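Local coordinates for protein isoflavone reductase (Medicago sativa, PDB 2GAS) that reduces 2'-hydroxyisoflavones to chiral isoflavanones with NADPH, giving the penultimate intermediate in the synthesis of the alfalfa phytoalexin medicarpin, at residues T198-N203 / P292-T297; R138-E143 / Y147-C152; H120-V123 / V129-E132. One frame throughout, in Å; residues are numbered along the deposited sequence.

Contact 1: residues T198-N203 / P292-T297; sequences TIRAAN and PDVTYT
R200 and D293 form a salt bridge on the surface of this Rossmann-type NmrA fold, joining helix 191-202 to the loop between helices 287-290 and 299-303; V294 lies beside R200. It illustrates how a single charged pair can join elements far apart in sequence where little apolar surface is shared. The two charged chains arrive from opposite directions. R200 leaves the helix with CG anti to its carbonyl carbon (chi1 -84°), and further bends at chi2 and chi3 bring the edge of the guanidinium to D293. One nitrogen does the bonding: NH2 of R200 lies 2.6 Å from OD2 of D293, whose syn lone pair is used, and the oxygen sits within the guanidinium plane. The same NH2 reaches OD1 of D293 at 3.1 Å, a weak bond. The carboxylate is turned 45° from the guanidinium, and one NH2 serves both oxygens, the shorter bond bent (131°) and the longer weak. The valine and arginine chains run in opposed directions; V294 also touches T196 and F197 on the helix, while R200 meets Y291. Farther along the loop, T297 N is hydrogen-bonded to OD1 of D193, so the helix holds the loop at a second place. CG2 of V294 stands obliquely to the guanidinium, 3.9 Å from NE of R200 and 4.1 Å from its CG.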
# COMPACT_ATOMS: atom_id res chain seq x y z
N THR A 198 6.90 5.56 -3.96
CA THR A 198 7.20 5.81 -2.56
C THR A 198 8.57 6.47 -2.44
O THR A 198 8.75 7.41 -1.66
CB THR A 198 7.18 4.51 -1.74
OG1 THR A 198 5.88 3.93 -1.79
CG2 THR A 198 7.55 4.77 -0.29
N ILE A 199 9.53 5.97 -3.21
CA ILE A 199 10.88 6.53 -3.15
C ILE A 199 10.91 7.91 -3.82
O ILE A 199 11.63 8.80 -3.37
CB ILE A 199 11.91 5.56 -3.80
CG1 ILE A 199 12.10 4.32 -2.91
CG2 ILE A 199 13.26 6.26 -3.97
CD1 ILE A 199 10.85 3.54 -2.64
N ARG A 200 10.12 8.10 -4.88
CA ARG A 200 10.07 9.40 -5.52
C ARG A 200 9.58 10.41 -4.49
O ARG A 200 10.11 11.51 -4.38
CB ARG A 200 9.10 9.39 -6.71
CG ARG A 200 9.70 8.87 -8.01
CD ARG A 200 10.75 9.84 -8.54
NE ARG A 200 10.30 10.56 -9.72
CZ ARG A 200 10.23 11.89 -9.80
NH1 ARG A 200 10.59 12.63 -8.77
NH2 ARG A 200 9.82 12.47 -10.92
N ALA A 201 8.57 10.01 -3.72
CA ALA A 201 8.01 10.88 -2.68
C ALA A 201 9.04 11.11 -1.58
O ALA A 201 9.18 12.22 -1.07
CB ALA A 201 6.73 10.24 -2.10
N ALA A 202 9.78 10.06 -1.22
CA ALA A 202 10.78 10.17 -0.16
C ALA A 202 11.84 11.21 -0.50
O ALA A 202 12.27 11.98 0.36
CB ALA A 202 11.43 8.82 0.08
N ASN A 203 12.25 11.24 -1.77
CA ASN A 203 13.27 12.17 -2.24
C ASN A 203 12.74 13.54 -2.66
O ASN A 203 13.52 14.41 -3.05
CB ASN A 203 14.04 11.55 -3.41
CG ASN A 203 14.91 10.38 -2.99
OD1 ASN A 203 15.64 10.47 -2.01
ND2 ASN A 203 14.83 9.28 -3.73
N PRO A 292 4.98 12.90 -13.35
CA PRO A 292 4.49 12.41 -14.65
C PRO A 292 5.49 11.58 -15.45
O PRO A 292 5.12 10.85 -16.36
CB PRO A 292 4.09 13.70 -15.37
CG PRO A 292 5.10 14.68 -14.85
CD PRO A 292 5.12 14.36 -13.37
N ASP A 293 6.77 11.70 -15.10
CA ASP A 293 7.82 10.96 -15.79
C ASP A 293 7.88 9.48 -15.44
O ASP A 293 8.50 8.70 -16.15
CB ASP A 293 9.17 11.60 -15.47
CG ASP A 293 9.45 11.60 -13.99
OD1 ASP A 293 10.32 10.83 -13.54
OD2 ASP A 293 8.79 12.37 -13.26
N VAL A 294 7.24 9.08 -14.34
CA VAL A 294 7.27 7.68 -13.96
C VAL A 294 6.39 6.86 -14.91
O VAL A 294 5.19 7.09 -15.01
CB VAL A 294 6.78 7.48 -12.51
CG1 VAL A 294 6.73 5.99 -12.17
CG2 VAL A 294 7.72 8.20 -11.55
N THR A 295 7.01 5.92 -15.63
CA THR A 295 6.26 5.09 -16.58
C THR A 295 5.67 3.88 -15.85
O THR A 295 6.34 2.87 -15.66
CB THR A 295 7.16 4.59 -17.72
OG1 THR A 295 7.90 5.69 -18.26
CG2 THR A 295 6.31 3.98 -18.83
N TYR A 296 4.41 4.00 -15.47
CA TYR A 296 3.75 2.93 -14.73
C TYR A 296 3.18 1.81 -15.58
O TYR A 296 2.86 1.99 -16.75
CB TYR A 296 2.64 3.52 -13.85
CG TYR A 296 1.54 4.23 -14.62
CD1 TYR A 296 1.64 5.59 -14.94
CD2 TYR A 296 0.39 3.55 -15.01
CE1 TYR A 296 0.61 6.24 -15.63
CE2 TYR A 296 -0.63 4.19 -15.70
CZ TYR A 296 -0.52 5.53 -16.00
OH TYR A 296 -1.54 6.16 -16.67
N THR A 297 3.06 0.63 -14.97
CA THR A 297 2.49 -0.54 -15.62
C THR A 297 0.98 -0.34 -15.64
O THR A 297 0.37 -0.06 -14.60
CB THR A 297 2.83 -1.83 -14.85
OG1 THR A 297 4.24 -2.08 -14.92
CG2 THR A 297 2.07 -3.01 -15.43

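Contact 2: residues R138-E143 / Y147-C152; sequences RVIEAE and YTYLCC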
# COMPACT_ATOMS: atom_id res chain seq x y z
N ARG A 138 -2.78 10.91 13.65
CA ARG A 138 -2.96 11.93 14.67
C ARG A 138 -1.78 11.97 15.64
O ARG A 138 -1.36 13.05 16.07
CB ARG A 138 -4.27 11.70 15.44
CG ARG A 138 -5.53 11.75 14.56
CD ARG A 138 -5.73 13.10 13.87
NE ARG A 138 -5.08 13.20 12.56
CZ ARG A 138 -5.55 12.64 11.44
NH1 ARG A 138 -6.67 11.93 11.46
NH2 ARG A 138 -4.91 12.82 10.30
N VAL A 139 -1.23 10.80 15.98
CA VAL A 139 -0.08 10.75 16.89
C VAL A 139 1.12 11.40 16.21
O VAL A 139 1.81 12.23 16.81
CB VAL A 139 0.29 9.30 17.25
CG1 VAL A 139 1.56 9.29 18.10
CG2 VAL A 139 -0.85 8.64 18.00
N ILE A 140 1.36 11.03 14.96
CA ILE A 140 2.46 11.57 14.18
C ILE A 140 2.37 13.10 14.08
O ILE A 140 3.36 13.81 14.29
CB ILE A 140 2.44 10.98 12.75
CG1 ILE A 140 2.78 9.49 12.81
CG2 ILE A 140 3.40 11.74 11.84
CD1 ILE A 140 2.57 8.77 11.49
N GLU A 141 1.18 13.60 13.78
CA GLU A 141 0.97 15.03 13.66
C GLU A 141 1.14 15.74 15.00
O GLU A 141 1.76 16.80 15.07
CB GLU A 141 -0.41 15.30 13.07
CG GLU A 141 -0.52 14.75 11.65
CD GLU A 141 -1.95 14.55 11.20
OE1 GLU A 141 -2.15 13.92 10.13
OE2 GLU A 141 -2.87 15.01 11.89
N ALA A 142 0.61 15.15 16.06
CA ALA A 142 0.72 15.75 17.38
C ALA A 142 2.19 15.81 17.83
O ALA A 142 2.63 16.81 18.41
CB ALA A 142 -0.10 14.94 18.39
N GLU A 143 2.94 14.75 17.54
CA GLU A 143 4.35 14.67 17.92
C GLU A 143 5.29 15.53 17.07
O GLU A 143 6.46 15.69 17.41
CB GLU A 143 4.82 13.21 17.86
CG GLU A 143 4.18 12.30 18.90
CD GLU A 143 4.69 12.54 20.31
OE1 GLU A 143 4.28 11.79 21.23
OE2 GLU A 143 5.49 13.48 20.52
N TYR A 147 6.16 13.97 8.13
CA TYR A 147 5.56 12.78 7.53
C TYR A 147 5.13 12.85 6.07
O TYR A 147 5.10 13.91 5.45
CB TYR A 147 4.32 12.40 8.34
CG TYR A 147 3.25 13.48 8.32
CD1 TYR A 147 3.23 14.49 9.28
CD2 TYR A 147 2.27 13.51 7.32
CE1 TYR A 147 2.26 15.50 9.26
CE2 TYR A 147 1.30 14.52 7.28
CZ TYR A 147 1.30 15.51 8.26
OH TYR A 147 0.35 16.51 8.25
N THR A 148 4.82 11.68 5.54
CA THR A 148 4.26 11.53 4.20
C THR A 148 3.38 10.28 4.28
O THR A 148 3.83 9.22 4.71
CB THR A 148 5.31 11.34 3.10
OG1 THR A 148 6.12 12.51 3.00
CG2 THR A 148 4.61 11.10 1.74
N TYR A 149 2.12 10.43 3.89
CA TYR A 149 1.17 9.32 3.90
C TYR A 149 1.05 8.86 2.46
O TYR A 149 0.53 9.59 1.62
CB TYR A 149 -0.19 9.78 4.42
CG TYR A 149 -0.16 10.42 5.79
CD1 TYR A 149 -1.02 11.46 6.11
CD2 TYR A 149 0.72 9.96 6.78
CE1 TYR A 149 -1.01 12.04 7.38
CE2 TYR A 149 0.73 10.53 8.05
CZ TYR A 149 -0.14 11.56 8.34
OH TYR A 149 -0.12 12.12 9.60
N LEU A 150 1.53 7.65 2.18
CA LEU A 150 1.50 7.12 0.81
C LEU A 150 0.20 6.35 0.59
O LEU A 150 0.04 5.22 1.04
CB LEU A 150 2.72 6.22 0.59
CG LEU A 150 3.19 5.89 -0.84
CD1 LEU A 150 2.10 5.14 -1.59
CD2 LEU A 150 3.56 7.17 -1.56
N CYS A 151 -0.75 7.00 -0.09
CA CYS A 151 -2.05 6.40 -0.36
C CYS A 151 -2.07 5.88 -1.79
O CYS A 151 -2.40 6.62 -2.73
CB CYS A 151 -3.14 7.45 -0.14
SG CYS A 151 -3.02 8.23 1.50
N CYS A 152 -1.70 4.61 -1.95
CA CYS A 152 -1.62 3.99 -3.27
C CYS A 152 -2.88 3.26 -3.70
O CYS A 152 -2.93 2.67 -4.78
CB CYS A 152 -0.44 3.02 -3.32
SG CYS A 152 -0.56 1.68 -2.11
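The turn from helix 126-143 into strand 148-151, a helix-to-strand connection of the Rossmann-type fold, brings I140 and E141 against Y147 and Y149. Strand 148-151 is hydrogen-bonded through T148 to F108 of strand 107-109, and the end of the helix runs nearly antiparallel to it. On the apolar side, CG2 of I140 rests 3.7 Å from CB of Y147 and lies obliquely by CD1 of that ring. E141 works in two ways. Its CG lies 3.7 Å from CE1 of Y147, while its extended chain carries the carboxylate on to the hydroxyl of Y149, which donates to OE1 of E141 at 2.8 Å on the anti side, 25° out of the carboxylate plane. One turn earlier in the helix, R138 takes the same carboxylate side-on: NE is 2.9 Å from OE2 of E141, and NH2 is 3.0 Å from OE1. R138 NH2 and the tyrosine hydroxyl come to OE1 from the same face of the carboxylate. The Y149 oxygen also sits 3.5 Å above the centre of the Y147 ring. A leucine in place of E141 would probably leave the Y149 hydroxyl without its acceptor and R138 without the carboxylate that holds its NE and NH2 side-on. Y149 also touches R137, which by similarity binds NADP(+). With two bonds from R138 and one from Y149 on its two oxygens, the E141 carboxylate is likely to remain ionised.

Contact 3: residues H120-V123 / V129-E132; sequences HDAV and VFEE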
# COMPACT_ATOMS: atom_id res chain seq x y z
N HIS A 120 -12.89 8.22 3.95
CA HIS A 120 -13.60 6.98 3.67
C HIS A 120 -14.97 6.98 4.33
O HIS A 120 -15.26 7.78 5.22
CB HIS A 120 -12.81 5.77 4.17
CG HIS A 120 -12.95 5.52 5.64
ND1 HIS A 120 -12.03 5.96 6.57
CD2 HIS A 120 -13.92 4.90 6.35
CE1 HIS A 120 -12.42 5.62 7.78
NE2 HIS A 120 -13.57 4.97 7.67
N ASP A 121 -15.82 6.06 3.89
CA ASP A 121 -17.17 5.91 4.42
C ASP A 121 -17.41 4.41 4.57
O ASP A 121 -18.51 3.92 4.32
CB ASP A 121 -18.19 6.49 3.44
CG ASP A 121 -18.01 7.98 3.22
OD1 ASP A 121 -18.34 8.76 4.13
OD2 ASP A 121 -17.53 8.37 2.13
N ALA A 122 -16.37 3.69 4.99
CA ALA A 122 -16.44 2.24 5.13
C ALA A 122 -17.26 1.75 6.31
O ALA A 122 -17.55 2.50 7.24
CB ALA A 122 -15.02 1.66 5.22
N VAL A 123 -17.64 0.48 6.25
CA VAL A 123 -18.42 -0.16 7.31
C VAL A 123 -17.55 -1.19 8.01
O VAL A 123 -16.49 -1.58 7.51
CB VAL A 123 -19.67 -0.86 6.73
CG1 VAL A 123 -20.51 0.14 5.96
CG2 VAL A 123 -19.25 -2.01 5.82
N VAL A 129 -10.15 -0.77 11.17
CA VAL A 129 -8.74 -0.82 10.76
C VAL A 129 -8.32 0.52 10.17
O VAL A 129 -7.21 1.00 10.43
CB VAL A 129 -8.50 -1.92 9.71
CG1 VAL A 129 -7.03 -1.92 9.29
CG2 VAL A 129 -8.87 -3.28 10.28
N PHE A 130 -9.19 1.11 9.37
CA PHE A 130 -8.90 2.40 8.76
C PHE A 130 -8.76 3.45 9.87
O PHE A 130 -7.86 4.29 9.83
CB PHE A 130 -10.02 2.82 7.80
CG PHE A 130 -10.14 1.96 6.57
CD1 PHE A 130 -11.23 2.10 5.72
CD2 PHE A 130 -9.16 1.02 6.25
CE1 PHE A 130 -11.35 1.32 4.57
CE2 PHE A 130 -9.27 0.24 5.10
CZ PHE A 130 -10.36 0.39 4.26
N GLU A 131 -9.65 3.39 10.85
CA GLU A 131 -9.60 4.34 11.96
C GLU A 131 -8.35 4.17 12.80
O GLU A 131 -7.84 5.14 13.36
CB GLU A 131 -10.85 4.21 12.84
CG GLU A 131 -12.09 4.83 12.22
CD GLU A 131 -11.85 6.25 11.71
OE1 GLU A 131 -11.31 7.08 12.47
OE2 GLU A 131 -12.21 6.55 10.55
N GLU A 132 -7.85 2.94 12.90
CA GLU A 132 -6.64 2.69 13.66
C GLU A 132 -5.47 3.39 12.96
O GLU A 132 -4.59 3.95 13.61
CB GLU A 132 -6.37 1.18 13.77
CG GLU A 132 -5.04 0.82 14.39
CD GLU A 132 -4.94 -0.64 14.77
OE1 GLU A 132 -5.42 -1.50 13.98
OE2 GLU A 132 -4.38 -0.94 15.84
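The CA atoms of H120 and F130 are 8.3 Å apart, the nearest such pair of the two segments, where the loop that follows strand 107-109 runs beside an early turn of helix 126-143. Their rings form an edge-to-face (T-shaped) pair, in which the edge of F130 points at the face of H120; the centroids are 5.2 Å apart and the planes stand at 72°. The methylene joins in, since CB of F130 makes a CH-pi contact 4.0 Å from the centroid of the H120 ring. H120 is placed for this by its first torsion, which sets CG between the backbone N and the carbonyl carbon (chi1 81°), and its ND1 is hydrogen-bonded to V117 O, which helps fix the rotation of the ring. At the ring's edge OE2 of E131 comes to 2.9 Å from CE1 of H120, a short approach of doubtful nature. E131 gets there by bending at chi2, its carboxylate turned 45° from the imidazole. Two residues after H120, A122 sets its CB 3.7 Å from CE1 of F130. The phenylalanine also rests on L115 and on L265 of helix 259-271, and its side chain is about 6 Å from that of K133. The loop that leads into helix 126-143 is thus packed against that helix by an edge-to-face aromatic pair, in the part of the Rossmann-type fold that carries K133, the inferred proton acceptor.

In the fold
Along the chain the three contacts come in the order 3, 2, 1, each closing before the next opens. Contacts 3 and 2 share helix 126-143, one near its start and one at its end, with centres 16 Å apart and nearest atoms about 7 Å apart. Contacts 2 and 1 have centres 19 Å apart yet touch, T198 OG1 lying 3.5 Å from L150 CG. Contacts 1 and 3 lie on opposite sides of the chain's centre, 27 Å apart between centres. The two local contacts lie on either side of the part of the helix with K133, the inferred proton acceptor, and R137, which by similarity binds NADP(+), while contact 1 ties a late loop to helix 191-202.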